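Local coordinates for phosphoribosylaminoimidazole-succinocarboxamide synthase (Pyrococcus horikoshii, PDB 4O84), which catalyses the ATP-dependent joining of L-aspartate to the carboxylate of carboxyaminoimidazole ribotide, giving SAICAR in de novo purine biosynthesis, at residues R93-G98 against G168-D173; E89-N94 against I116-Y121; L83-L88 against K175-K180. All coordinates share one frame; numbering follows the deposited sequence.

Contacts 2 and 3 lie on one antiparallel sheet in which strand 84-93 runs between strands 111-121 and 169-180, and contact 1 continues from its edge round the corner at Asn-94. Contact 2 joins strand 84-93 to 111-121; contacts 1 and 3 join its two ends to 169-180. Contacts 1 and 2 share Arg-93 and Asn-94, with centres about 12 Å apart. Contacts 2 and 3, centres about 13 Å apart, probably meet through a hydrogen bond from Leu-176 N to Val-90 O (2.7 Å). Every contact touches the bound GMP, which probably occupies the ribonucleotide substrate's place: contact 1 at phosphate and ribose, contact 2 at phosphate, sugar and base, contact 3 through Lys-175.

Contact 1 (R93-G98 against G168-D173). With 5GP (guanosine-5'-monophosphate), chain J.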
loop_
_atom_site.group_PDB
_atom_site.type_symbol
_atom_site.label_atom_id
_atom_site.label_comp_id
_atom_site.label_asym_id
_atom_site.label_seq_id
_atom_site.Cartn_x
_atom_site.Cartn_y
_atom_site.Cartn_z
ATOM N N ARG A 93 0.797 -6.217 -12.376
ATOM C CA ARG A 93 1.932 -7.029 -11.983
ATOM C C ARG A 93 2.791 -6.282 -10.953
ATOM O O ARG A 93 3.153 -5.122 -11.152
ATOM C CB ARG A 93 2.735 -7.444 -13.234
ATOM C CG ARG A 93 1.850 -7.760 -14.443
ATOM C CD ARG A 93 2.620 -8.365 -15.614
ATOM N NE ARG A 93 2.930 -9.758 -15.374
ATOM C CZ ARG A 93 2.505 -10.775 -16.121
ATOM N NH1 ARG A 93 2.829 -12.023 -15.783
ATOM N NH2 ARG A 93 1.787 -10.555 -17.211
ATOM N N ASN A 94 3.092 -6.950 -9.840
ATOM C CA ASN A 94 3.996 -6.403 -8.809
ATOM C C ASN A 94 5.365 -7.084 -8.784
ATOM O O ASN A 94 6.369 -6.493 -8.371
ATOM C CB ASN A 94 3.360 -6.538 -7.427
ATOM C CG ASN A 94 2.049 -5.802 -7.336
ATOM O OD1 ASN A 94 2.006 -4.607 -7.598
ATOM N ND2 ASN A 94 0.966 -6.520 -7.023
ATOM N N VAL A 95 5.363 -8.356 -9.169
ATOM C CA VAL A 95 6.534 -9.216 -9.116
ATOM C C VAL A 95 6.582 -9.922 -10.471
ATOM O O VAL A 95 5.551 -10.330 -10.979
ATOM C CB VAL A 95 6.405 -10.234 -7.936
ATOM C CG1 VAL A 95 7.469 -11.309 -7.995
ATOM C CG2 VAL A 95 6.447 -9.515 -6.597
ATOM N N VAL A 96 7.775 -10.020 -11.045
ATOM C CA VAL A 96 8.014 -10.688 -12.336
ATOM C C VAL A 96 7.692 -12.188 -12.280
ATOM O O VAL A 96 8.317 -12.945 -11.535
ATOM C CB VAL A 96 9.481 -10.490 -12.816
ATOM C CG1 VAL A 96 9.782 -11.315 -14.082
ATOM C CG2 VAL A 96 9.797 -9.013 -13.071
ATOM N N ALA A 97 6.730 -12.601 -13.087
ATOM C CA ALA A 97 6.360 -14.006 -13.230
ATOM C C ALA A 97 5.682 -14.212 -14.581
ATOM O O ALA A 97 5.314 -13.244 -15.257
ATOM C CB ALA A 97 5.423 -14.436 -12.099
ATOM N N GLY A 98 5.515 -15.481 -14.955
ATOM C CA GLY A 98 4.825 -15.874 -16.184
ATOM C C GLY A 98 5.313 -15.112 -17.404
ATOM O O GLY A 98 6.521 -14.955 -17.614
ATOM N N GLY A 168 1.063 -12.626 4.997
ATOM C CA GLY A 168 2.199 -13.354 4.449
ATOM C C GLY A 168 1.991 -13.902 3.051
ATOM O O GLY A 168 2.562 -14.939 2.709
ATOM N N ILE A 169 1.194 -13.191 2.247
ATOM C CA ILE A 169 0.904 -13.551 0.859
ATOM C C ILE A 169 1.309 -12.418 -0.102
ATOM O O ILE A 169 0.854 -11.294 0.032
ATOM C CB ILE A 169 -0.604 -13.890 0.651
ATOM C CG1 ILE A 169 -1.046 -15.058 1.561
ATOM C CG2 ILE A 169 -0.870 -14.219 -0.820
ATOM C CD1 ILE A 169 -2.556 -15.213 1.698
ATOM N N ILE A 170 2.171 -12.740 -1.065
ATOM C CA ILE A 170 2.570 -11.817 -2.118
ATOM C C ILE A 170 1.545 -11.834 -3.256
ATOM O O ILE A 170 1.289 -12.878 -3.893
ATOM C CB ILE A 170 3.965 -12.177 -2.684
ATOM C CG1 ILE A 170 5.006 -12.199 -1.561
ATOM C CG2 ILE A 170 4.382 -11.216 -3.803
ATOM C CD1 ILE A 170 6.210 -13.050 -1.890
ATOM N N LEU A 171 0.947 -10.682 -3.509
ATOM C CA LEU A 171 0.184 -10.537 -4.732
ATOM C C LEU A 171 1.186 -10.336 -5.870
ATOM O O LEU A 171 1.693 -9.239 -6.061
ATOM C CB LEU A 171 -0.775 -9.355 -4.636
ATOM C CG LEU A 171 -1.727 -9.168 -5.839
ATOM C CD1 LEU A 171 -2.547 -10.420 -6.087
ATOM C CD2 LEU A 171 -2.645 -7.977 -5.590
ATOM N N VAL A 172 1.504 -11.416 -6.579
ATOM C CA VAL A 172 2.498 -11.395 -7.657
ATOM C C VAL A 172 1.945 -10.681 -8.900
ATOM O O VAL A 172 2.573 -9.771 -9.431
ATOM C CB VAL A 172 2.985 -12.835 -7.981
ATOM C CG1 VAL A 172 3.731 -12.893 -9.319
ATOM C CG2 VAL A 172 3.861 -13.348 -6.833
ATOM N N ASP A 173 0.761 -11.090 -9.343
ATOM C CA ASP A 173 0.057 -10.424 -10.443
ATOM C C ASP A 173 -1.381 -10.944 -10.399
ATOM O O ASP A 173 -1.675 -11.878 -9.624
ATOM C CB ASP A 173 0.731 -10.670 -11.814
ATOM C CG ASP A 173 0.906 -12.162 -12.141
ATOM O OD1 ASP A 173 -0.018 -12.953 -11.912
ATOM O OD2 ASP A 173 1.976 -12.560 -12.624
HETATM P P 5GP J . 0.448 -14.426 -17.537
HETATM O O1P 5GP J . 1.786 -14.291 -16.842
HETATM O O2P 5GP J . 0.162 -15.854 -17.931
HETATM O O3P 5GP J . 0.218 -13.386 -18.609
HETATM O "O5'" 5GP J . -0.746 -14.063 -16.486
HETATM C "C5'" 5GP J . -0.769 -12.910 -15.623
HETATM C "C4'" 5GP J . -1.806 -13.001 -14.484
HETATM O "O4'" 5GP J . -3.136 -12.820 -14.967
HETATM C "C3'" 5GP J . -1.849 -14.341 -13.747
HETATM O "O3'" 5GP J . -2.257 -14.102 -12.388
HETATM C "C2'" 5GP J . -2.932 -15.128 -14.444
HETATM O "O2'" 5GP J . -3.531 -16.109 -13.581
HETATM C "C1'" 5GP J . -3.903 -14.023 -14.839
HETATM N N9 5GP J . -4.565 -14.357 -16.117
HETATM C C8 5GP J . -4.240 -13.869 -17.332
HETATM N N7 5GP J . -5.056 -14.381 -18.289
HETATM C C5 5GP J . -5.911 -15.223 -17.694
HETATM C C6 5GP J . -7.035 -16.090 -18.124
HETATM O O6 5GP J . -7.363 -16.146 -19.324
HETATM N N1 5GP J . -7.686 -16.804 -17.183
HETATM C C2 5GP J . -7.356 -16.755 -15.874
HETATM N N2 5GP J . -8.070 -17.520 -14.997
HETATM N N3 5GP J . -6.332 -15.972 -15.408
HETATM C C4 5GP J . -5.593 -15.202 -16.253
HETATM O O HOH W 1 4.000 -10.869 -13.221
#
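Arg-93 and Asp-173 form an antiparallel non-hydrogen-bonded pair, their side chains side by side and pointing the same way. The arginine chain bends at chi3 (76°), and NH1 lies 3.3 Å from Asp-173 OD2 in a long salt bridge, guanidinium and carboxylate planes 78° apart. The same NH1 donates almost straight to the GMP phosphate oxygen O1P (2.7 Å), which lies at the guanidinium edge. A water takes a hydrogen bond from Arg-93 NE (2.6 Å) and lies 2.7 Å from Asp-173 OD2, which is, like Val-95 O, one of its possible acceptors. Next along the chain, Asn-94 turns the corner: its N gives a 2.9 Å bond to Val-172 O, while ND2 reaches Leu-171 O at 3.0 Å from above the carbonyl plane and also bonds Asn-157 OD1 on helix 143-165. Val-95 N is a second donor to Val-172 O. The valine's CG2 meets Ile-170 CG2, and beyond it Ala-97 CB packs 3.6 Å from Val-172 CG1. The contact forms the phosphate and ribose end of the GMP site: Asp-173 OD1 accepts from the ribose hydroxyl O3' (2.6 Å), whereas OD2 also pairs with Arg-198. The aspartate thus probably offsets part of the positive charge gathered at the phosphate while its other oxygen holds the sugar.

Contact 2 (E89-N94 against I116-Y121). With CD (cadmium ion), chain I; 5GP (guanosine-5'-monophosphate), chain J.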
loop_
_atom_site.group_PDB
_atom_site.type_symbol
_atom_site.label_atom_id
_atom_site.label_comp_id
_atom_site.label_asym_id
_atom_site.label_seq_id
_atom_site.Cartn_x
_atom_site.Cartn_y
_atom_site.Cartn_z
ATOM N N GLU A 89 -8.848 -7.975 -20.827
ATOM C CA GLU A 89 -8.245 -8.474 -19.596
ATOM C C GLU A 89 -7.211 -7.443 -19.181
ATOM O O GLU A 89 -6.348 -7.066 -19.960
ATOM C CB GLU A 89 -7.602 -9.838 -19.790
ATOM C CG GLU A 89 -8.581 -10.881 -20.288
ATOM C CD GLU A 89 -8.002 -12.286 -20.365
ATOM O OE1 GLU A 89 -6.770 -12.445 -20.505
ATOM O OE2 GLU A 89 -8.802 -13.239 -20.309
ATOM N N VAL A 90 -7.349 -6.944 -17.960
ATOM C CA VAL A 90 -6.450 -5.936 -17.434
ATOM C C VAL A 90 -5.609 -6.608 -16.357
ATOM O O VAL A 90 -6.132 -7.045 -15.329
ATOM C CB VAL A 90 -7.227 -4.732 -16.877
ATOM C CG1 VAL A 90 -6.274 -3.668 -16.364
ATOM C CG2 VAL A 90 -8.178 -4.165 -17.935
ATOM N N VAL A 91 -4.305 -6.684 -16.605
ATOM C CA VAL A 91 -3.388 -7.377 -15.727
ATOM C C VAL A 91 -2.482 -6.396 -15.004
ATOM O O VAL A 91 -1.859 -5.523 -15.626
ATOM C CB VAL A 91 -2.549 -8.446 -16.480
ATOM C CG1 VAL A 91 -1.476 -9.046 -15.568
ATOM C CG2 VAL A 91 -3.446 -9.558 -17.017
ATOM N N VAL A 92 -2.437 -6.536 -13.677
ATOM C CA VAL A 92 -1.535 -5.751 -12.836
ATOM C C VAL A 92 -0.450 -6.663 -12.254
ATOM O O VAL A 92 -0.742 -7.736 -11.681
ATOM C CB VAL A 92 -2.281 -5.032 -11.684
ATOM C CG1 VAL A 92 -1.325 -4.113 -10.924
ATOM C CG2 VAL A 92 -3.447 -4.221 -12.221
ATOM N N ARG A 93 0.797 -6.217 -12.376
ATOM C CA ARG A 93 1.932 -7.029 -11.983
ATOM C C ARG A 93 2.791 -6.282 -10.953
ATOM O O ARG A 93 3.153 -5.122 -11.152
ATOM C CB ARG A 93 2.735 -7.444 -13.234
ATOM C CG ARG A 93 1.850 -7.760 -14.443
ATOM C CD ARG A 93 2.620 -8.365 -15.614
ATOM N NE ARG A 93 2.930 -9.758 -15.374
ATOM C CZ ARG A 93 2.505 -10.775 -16.121
ATOM N NH1 ARG A 93 2.829 -12.023 -15.783
ATOM N NH2 ARG A 93 1.787 -10.555 -17.211
ATOM N N ASN A 94 3.092 -6.950 -9.840
ATOM C CA ASN A 94 3.996 -6.403 -8.809
ATOM C C ASN A 94 5.365 -7.084 -8.784
ATOM O O ASN A 94 6.369 -6.493 -8.371
ATOM C CB ASN A 94 3.360 -6.538 -7.427
ATOM C CG ASN A 94 2.049 -5.802 -7.336
ATOM O OD1 ASN A 94 2.006 -4.607 -7.598
ATOM N ND2 ASN A 94 0.966 -6.520 -7.023
ATOM N N ILE A 116 2.995 -2.718 -12.875
ATOM C CA ILE A 116 2.865 -2.623 -14.311
ATOM C C ILE A 116 1.421 -3.006 -14.656
ATOM O O ILE A 116 0.903 -4.004 -14.150
ATOM C CB ILE A 116 3.878 -3.582 -14.994
ATOM C CG1 ILE A 116 5.314 -3.059 -14.811
ATOM C CG2 ILE A 116 3.519 -3.840 -16.463
ATOM C CD1 ILE A 116 6.388 -3.917 -15.486
ATOM N N VAL A 117 0.774 -2.213 -15.506
ATOM C CA VAL A 117 -0.540 -2.565 -16.034
ATOM C C VAL A 117 -0.383 -2.974 -17.496
ATOM O O VAL A 117 0.181 -2.216 -18.303
ATOM C CB VAL A 117 -1.557 -1.398 -15.968
ATOM C CG1 VAL A 117 -2.943 -1.919 -16.324
ATOM C CG2 VAL A 117 -1.578 -0.745 -14.598
ATOM N N GLU A 118 -0.869 -4.168 -17.828
ATOM C CA GLU A 118 -0.955 -4.615 -19.219
ATOM C C GLU A 118 -2.410 -4.794 -19.652
ATOM O O GLU A 118 -3.260 -5.214 -18.850
ATOM C CB GLU A 118 -0.189 -5.928 -19.401
ATOM C CG GLU A 118 1.283 -5.840 -19.015
ATOM C CD GLU A 118 1.948 -7.198 -18.901
ATOM O OE1 GLU A 118 1.232 -8.235 -18.775
ATOM O OE2 GLU A 118 3.200 -7.231 -18.913
ATOM N N LEU A 119 -2.683 -4.489 -20.915
ATOM C CA LEU A 119 -4.021 -4.618 -21.487
ATOM C C LEU A 119 -4.037 -5.740 -22.493
ATOM O O LEU A 119 -3.165 -5.811 -23.369
ATOM C CB LEU A 119 -4.479 -3.326 -22.176
ATOM C CG LEU A 119 -4.564 -2.048 -21.360
ATOM C CD1 LEU A 119 -4.883 -0.879 -22.270
ATOM C CD2 LEU A 119 -5.603 -2.163 -20.248
ATOM N N TYR A 120 -5.028 -6.620 -22.376
ATOM C CA TYR A 120 -5.159 -7.705 -23.326
ATOM C C TYR A 120 -6.512 -7.636 -23.997
ATOM O O TYR A 120 -7.509 -7.281 -23.365
ATOM C CB TYR A 120 -4.947 -9.060 -22.646
ATOM C CG TYR A 120 -3.547 -9.253 -22.156
ATOM C CD1 TYR A 120 -2.616 -9.929 -22.928
ATOM C CD2 TYR A 120 -3.133 -8.731 -20.921
ATOM C CE1 TYR A 120 -1.314 -10.094 -22.493
ATOM C CE2 TYR A 120 -1.834 -8.902 -20.477
ATOM C CZ TYR A 120 -0.931 -9.588 -21.264
ATOM O OH TYR A 120 0.367 -9.754 -20.851
ATOM N N TYR A 121 -6.544 -7.955 -25.288
ATOM C CA TYR A 121 -7.808 -8.012 -26.005
ATOM C C TYR A 121 -8.391 -9.387 -25.711
ATOM O O TYR A 121 -7.786 -10.404 -26.044
ATOM C CB TYR A 121 -7.593 -7.796 -27.504
ATOM C CG TYR A 121 -8.795 -8.039 -28.403
ATOM C CD1 TYR A 121 -10.099 -7.682 -28.015
ATOM C CD2 TYR A 121 -8.627 -8.629 -29.654
ATOM C CE1 TYR A 121 -11.190 -7.910 -28.854
ATOM C CE2 TYR A 121 -9.699 -8.852 -30.496
ATOM C CZ TYR A 121 -10.973 -8.497 -30.100
ATOM O OH TYR A 121 -12.015 -8.734 -30.972
HETATM CD CD CD I . -4.730 -13.590 -20.449
HETATM P P 5GP J . 0.448 -14.426 -17.537
HETATM O O1P 5GP J . 1.786 -14.291 -16.842
HETATM O O2P 5GP J . 0.162 -15.854 -17.931
HETATM O O3P 5GP J . 0.218 -13.386 -18.609
HETATM O "O5'" 5GP J . -0.746 -14.063 -16.486
HETATM C "C5'" 5GP J . -0.769 -12.910 -15.623
HETATM C "C4'" 5GP J . -1.806 -13.001 -14.484
HETATM O "O4'" 5GP J . -3.136 -12.820 -14.967
HETATM C "C3'" 5GP J . -1.849 -14.341 -13.747
HETATM O "O3'" 5GP J . -2.257 -14.102 -12.388
HETATM C "C2'" 5GP J . -2.932 -15.128 -14.444
HETATM O "O2'" 5GP J . -3.531 -16.109 -13.581
HETATM C "C1'" 5GP J . -3.903 -14.023 -14.839
HETATM N N9 5GP J . -4.565 -14.357 -16.117
HETATM C C8 5GP J . -4.240 -13.869 -17.332
HETATM N N7 5GP J . -5.056 -14.381 -18.289
HETATM C C5 5GP J . -5.911 -15.223 -17.694
HETATM C C6 5GP J . -7.035 -16.090 -18.124
HETATM O O6 5GP J . -7.363 -16.146 -19.324
HETATM N N1 5GP J . -7.686 -16.804 -17.183
HETATM C C2 5GP J . -7.356 -16.755 -15.874
HETATM N N2 5GP J . -8.070 -17.520 -14.997
HETATM N N3 5GP J . -6.332 -15.972 -15.408
HETATM C C4 5GP J . -5.593 -15.202 -16.253
#
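Arg-93 and Glu-118 meet obliquely, guanidinium and carboxylate planes 59° apart, on the sheet face that also carries Glu-89, Val-91 and Tyr-120. Arg-93 NH2 gives a 2.9 Å salt-bridging hydrogen bond to Glu-118 OE1, which lies near the guanidinium plane and is met on its syn side. Tyr-120 OH donates to this oxygen at 2.7 Å from the opposite face of the carboxylate, 56° out of its plane; two donors thus grip OE1 and probably restrain the carboxylate's rotation. With a leucine in place of Arg-93, Glu-118 would probably lose its charge partner and the GMP phosphate a donor. Val-91 CG2 lies 3.9 Å from Tyr-120 CE2 and equally far from ribose O4', wedged between ring and sugar. Glu-89, its CG anti to the carbonyl carbon (chi1 -58°) and its chain extended, sends OE1 to a cadmium ion at 2.3 Å, a metal that guanine N7 also binds. Behind these groups, three hydrogen-bonded pairs, Glu-89 with Tyr-120, Val-91 with Glu-118 and Arg-93 with Ile-116, set an antiparallel register, the strand axes 4.7 Å apart. The other face, with Val-90 CG1 on Val-117 CG1 (3.8 Å), is covered by helix 143-165, while strand 130-131 borders strand 111-121 and strand 169-180 flanks 84-93.

Contact 3 (L83-L88 against K175-K180); sequences LDMYPL and KLEFGK. With 5GP (guanosine-5'-monophosphate), chain J.
Asp-84 and Lys-180 exchange both backbone hydrogen bonds of an antiparallel pair: Asp-84 N donates to Lys-180 O (2.8 Å), and Lys-180 N to Asp-84 O (2.7 Å). One residue on, Met-85, present as selenomethionine, faces Gly-179 in a non-hydrogen-bonded pair with the CA atoms only 3.8 Å apart. A side chain at Gly-179 would run into Leu-83 CB and crowd the selenium, so the lack of one permits this approach. The selenomethionine chain folds back at chi2 and chi3 (-67° and -58°), which brings CE to 3.5 Å from Phe-178 O. That carbonyl takes its hydrogen bond from Tyr-86 N (2.9 Å).

Here the direct pairing locally gives way to a water, which accepts from Phe-178 N at 2.9 Å and has Tyr-86 O and Leu-88 O as possible acceptors, the latter 2.7 Å away. It bridges the strands where the chain makes an inverse gamma turn centred on Pro-87, before pairing probably resumes between Leu-176 N and Val-90 O.

The Tyr-86 hydroxyl rests against Lys-180 CE. Both polar ends turn to one acceptor outside the segments, Glu-145 OE2 on helix 143-165: OH by a hydrogen bond, NZ by a salt bridge. At the other end, Lys-175 NZ grips Glu-177 OE2 at 2.7 Å on the anti side and also pairs with Asp-190, while the lysine's methylenes lie along the sugar and guanine of GMP.

The charges are thus matched: Lys-175 is paired with Glu-177 and Asp-190, and Glu-145 takes a salt bridge from Lys-180 and a hydrogen bond from Tyr-86 OH, which would probably keep Lys-180 protonated. The water, for its part, satisfies the one amide, Phe-178 N, at which the strands locally part.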
loop_
_atom_site.group_PDB
_atom_site.type_symbol
_atom_site.label_atom_id
_atom_site.label_comp_id
_atom_site.label_asym_id
_atom_site.label_seq_id
_atom_site.Cartn_x
_atom_site.Cartn_y
_atom_site.Cartn_z
ATOM N N LEU A 83 -23.688 -5.919 -16.951
ATOM C CA LEU A 83 -22.854 -4.846 -17.460
ATOM C C LEU A 83 -22.672 -4.925 -18.971
ATOM O O LEU A 83 -22.840 -5.986 -19.588
ATOM C CB LEU A 83 -21.478 -4.864 -16.776
ATOM C CG LEU A 83 -21.408 -4.624 -15.271
ATOM C CD1 LEU A 83 -19.976 -4.782 -14.803
ATOM C CD2 LEU A 83 -21.967 -3.255 -14.885
ATOM N N ASP A 84 -22.328 -3.778 -19.543
ATOM C CA ASP A 84 -21.823 -3.683 -20.888
ATOM C C ASP A 84 -20.303 -3.873 -20.774
ATOM O O ASP A 84 -19.573 -2.936 -20.451
ATOM C CB ASP A 84 -22.177 -2.298 -21.448
ATOM C CG ASP A 84 -21.706 -2.098 -22.864
ATOM O OD1 ASP A 84 -21.638 -3.089 -23.621
ATOM O OD2 ASP A 84 -21.417 -0.935 -23.228
HETATM N N MSE A 85 -19.851 -5.097 -21.036
HETATM C CA MSE A 85 -18.494 -5.540 -20.695
HETATM C C MSE A 85 -17.475 -5.017 -21.680
HETATM O O MSE A 85 -17.685 -5.054 -22.900
HETATM C CB MSE A 85 -18.426 -7.075 -20.714
HETATM C CG MSE A 85 -19.215 -7.778 -19.606
HETATM SE SE MSE A 85 -18.433 -7.429 -17.821
HETATM C CE MSE A 85 -16.638 -8.144 -18.201
ATOM N N TYR A 86 -16.358 -4.517 -21.160
ATOM C CA TYR A 86 -15.212 -4.201 -22.009
ATOM C C TYR A 86 -14.531 -5.500 -22.457
ATOM O O TYR A 86 -14.366 -6.430 -21.640
ATOM C CB TYR A 86 -14.214 -3.319 -21.283
ATOM C CG TYR A 86 -14.695 -1.922 -21.014
ATOM C CD1 TYR A 86 -14.720 -0.961 -22.027
ATOM C CD2 TYR A 86 -15.102 -1.551 -19.738
ATOM C CE1 TYR A 86 -15.141 0.334 -21.769
ATOM C CE2 TYR A 86 -15.526 -0.270 -19.472
ATOM C CZ TYR A 86 -15.541 0.668 -20.483
ATOM O OH TYR A 86 -15.968 1.927 -20.189
ATOM N N PRO A 87 -14.147 -5.583 -23.753
ATOM C CA PRO A 87 -13.445 -6.782 -24.273
ATOM C C PRO A 87 -11.965 -6.857 -23.829
ATOM O O PRO A 87 -11.079 -7.123 -24.640
ATOM C CB PRO A 87 -13.548 -6.626 -25.794
ATOM C CG PRO A 87 -13.733 -5.153 -26.027
ATOM C CD PRO A 87 -14.411 -4.583 -24.804
ATOM N N LEU A 88 -11.727 -6.642 -22.536
ATOM C CA LEU A 88 -10.382 -6.553 -21.987
ATOM C C LEU A 88 -10.104 -7.553 -20.888
ATOM O O LEU A 88 -11.003 -7.937 -20.135
ATOM C CB LEU A 88 -10.123 -5.147 -21.429
ATOM C CG LEU A 88 -10.155 -3.976 -22.421
ATOM C CD1 LEU A 88 -9.992 -2.682 -21.652
ATOM C CD2 LEU A 88 -9.068 -4.110 -23.498
ATOM N N LYS A 175 -5.473 -10.698 -12.897
ATOM C CA LYS A 175 -6.266 -10.223 -14.022
ATOM C C LYS A 175 -7.626 -9.711 -13.540
ATOM O O LYS A 175 -8.297 -10.359 -12.755
ATOM C CB LYS A 175 -6.489 -11.342 -15.045
ATOM C CG LYS A 175 -7.527 -11.017 -16.136
ATOM C CD LYS A 175 -8.117 -12.256 -16.808
ATOM C CE LYS A 175 -8.975 -13.124 -15.884
ATOM N NZ LYS A 175 -10.417 -12.793 -15.878
ATOM N N LEU A 176 -8.014 -8.548 -14.045
ATOM C CA LEU A 176 -9.313 -7.946 -13.778
ATOM C C LEU A 176 -10.067 -7.799 -15.082
ATOM O O LEU A 176 -9.463 -7.716 -16.173
ATOM C CB LEU A 176 -9.158 -6.562 -13.132
ATOM C CG LEU A 176 -8.485 -6.469 -11.758
ATOM C CD1 LEU A 176 -8.423 -5.028 -11.288
ATOM C CD2 LEU A 176 -9.208 -7.355 -10.731
ATOM N N GLU A 177 -11.391 -7.783 -14.960
ATOM C CA GLU A 177 -12.267 -7.410 -16.052
ATOM C C GLU A 177 -13.279 -6.374 -15.562
ATOM O O GLU A 177 -13.587 -6.280 -14.354
ATOM C CB GLU A 177 -12.959 -8.623 -16.662
ATOM C CG GLU A 177 -11.971 -9.675 -17.162
ATOM C CD GLU A 177 -12.619 -10.874 -17.838
ATOM O OE1 GLU A 177 -13.763 -10.781 -18.347
ATOM O OE2 GLU A 177 -11.960 -11.927 -17.878
ATOM N N PHE A 178 -13.774 -5.605 -16.522
ATOM C CA PHE A 178 -14.523 -4.396 -16.257
ATOM C C PHE A 178 -15.672 -4.303 -17.241
ATOM O O PHE A 178 -15.591 -4.807 -18.385
ATOM C CB PHE A 178 -13.635 -3.159 -16.451
ATOM C CG PHE A 178 -12.608 -2.959 -15.374
ATOM C CD1 PHE A 178 -12.941 -2.338 -14.175
ATOM C CD2 PHE A 178 -11.295 -3.370 -15.570
ATOM C CE1 PHE A 178 -11.985 -2.152 -13.188
ATOM C CE2 PHE A 178 -10.331 -3.183 -14.584
ATOM C CZ PHE A 178 -10.676 -2.565 -13.397
ATOM N N GLY A 179 -16.735 -3.645 -16.790
ATOM C CA GLY A 179 -17.840 -3.292 -17.641
ATOM C C GLY A 179 -18.449 -1.941 -17.311
ATOM O O GLY A 179 -18.071 -1.267 -16.338
ATOM N N LYS A 180 -19.418 -1.559 -18.137
ATOM C CA LYS A 180 -20.127 -0.301 -17.972
ATOM C C LYS A 180 -21.541 -0.546 -17.484
ATOM O O LYS A 180 -22.258 -1.363 -18.064
ATOM C CB LYS A 180 -20.145 0.472 -19.297
ATOM C CG LYS A 180 -19.437 1.809 -19.217
ATOM C CD LYS A 180 -19.268 2.443 -20.585
ATOM C CE LYS A 180 -18.625 3.815 -20.453
ATOM N NZ LYS A 180 -18.451 4.504 -21.767
HETATM P P 5GP J . 0.448 -14.426 -17.537
HETATM O O1P 5GP J . 1.786 -14.291 -16.842
HETATM O O2P 5GP J . 0.162 -15.854 -17.931
HETATM O O3P 5GP J . 0.218 -13.386 -18.609
HETATM O "O5'" 5GP J . -0.746 -14.063 -16.486
HETATM C "C5'" 5GP J . -0.769 -12.910 -15.623
HETATM C "C4'" 5GP J . -1.806 -13.001 -14.484
HETATM O "O4'" 5GP J . -3.136 -12.820 -14.967
HETATM C "C3'" 5GP J . -1.849 -14.341 -13.747
HETATM O "O3'" 5GP J . -2.257 -14.102 -12.388
HETATM C "C2'" 5GP J . -2.932 -15.128 -14.444
HETATM O "O2'" 5GP J . -3.531 -16.109 -13.581
HETATM C "C1'" 5GP J . -3.903 -14.023 -14.839
HETATM N N9 5GP J . -4.565 -14.357 -16.117
HETATM C C8 5GP J . -4.240 -13.869 -17.332
HETATM N N7 5GP J . -5.056 -14.381 -18.289
HETATM C C5 5GP J . -5.911 -15.223 -17.694
HETATM C C6 5GP J . -7.035 -16.090 -18.124
HETATM O O6 5GP J . -7.363 -16.146 -19.324
HETATM N N1 5GP J . -7.686 -16.804 -17.183
HETATM C C2 5GP J . -7.356 -16.755 -15.874
HETATM N N2 5GP J . -8.070 -17.520 -14.997
HETATM N N3 5GP J . -6.332 -15.972 -15.408
HETATM C C4 5GP J . -5.593 -15.202 -16.253
HETATM O O HOH W 2 -12.826 -6.150 -19.192
#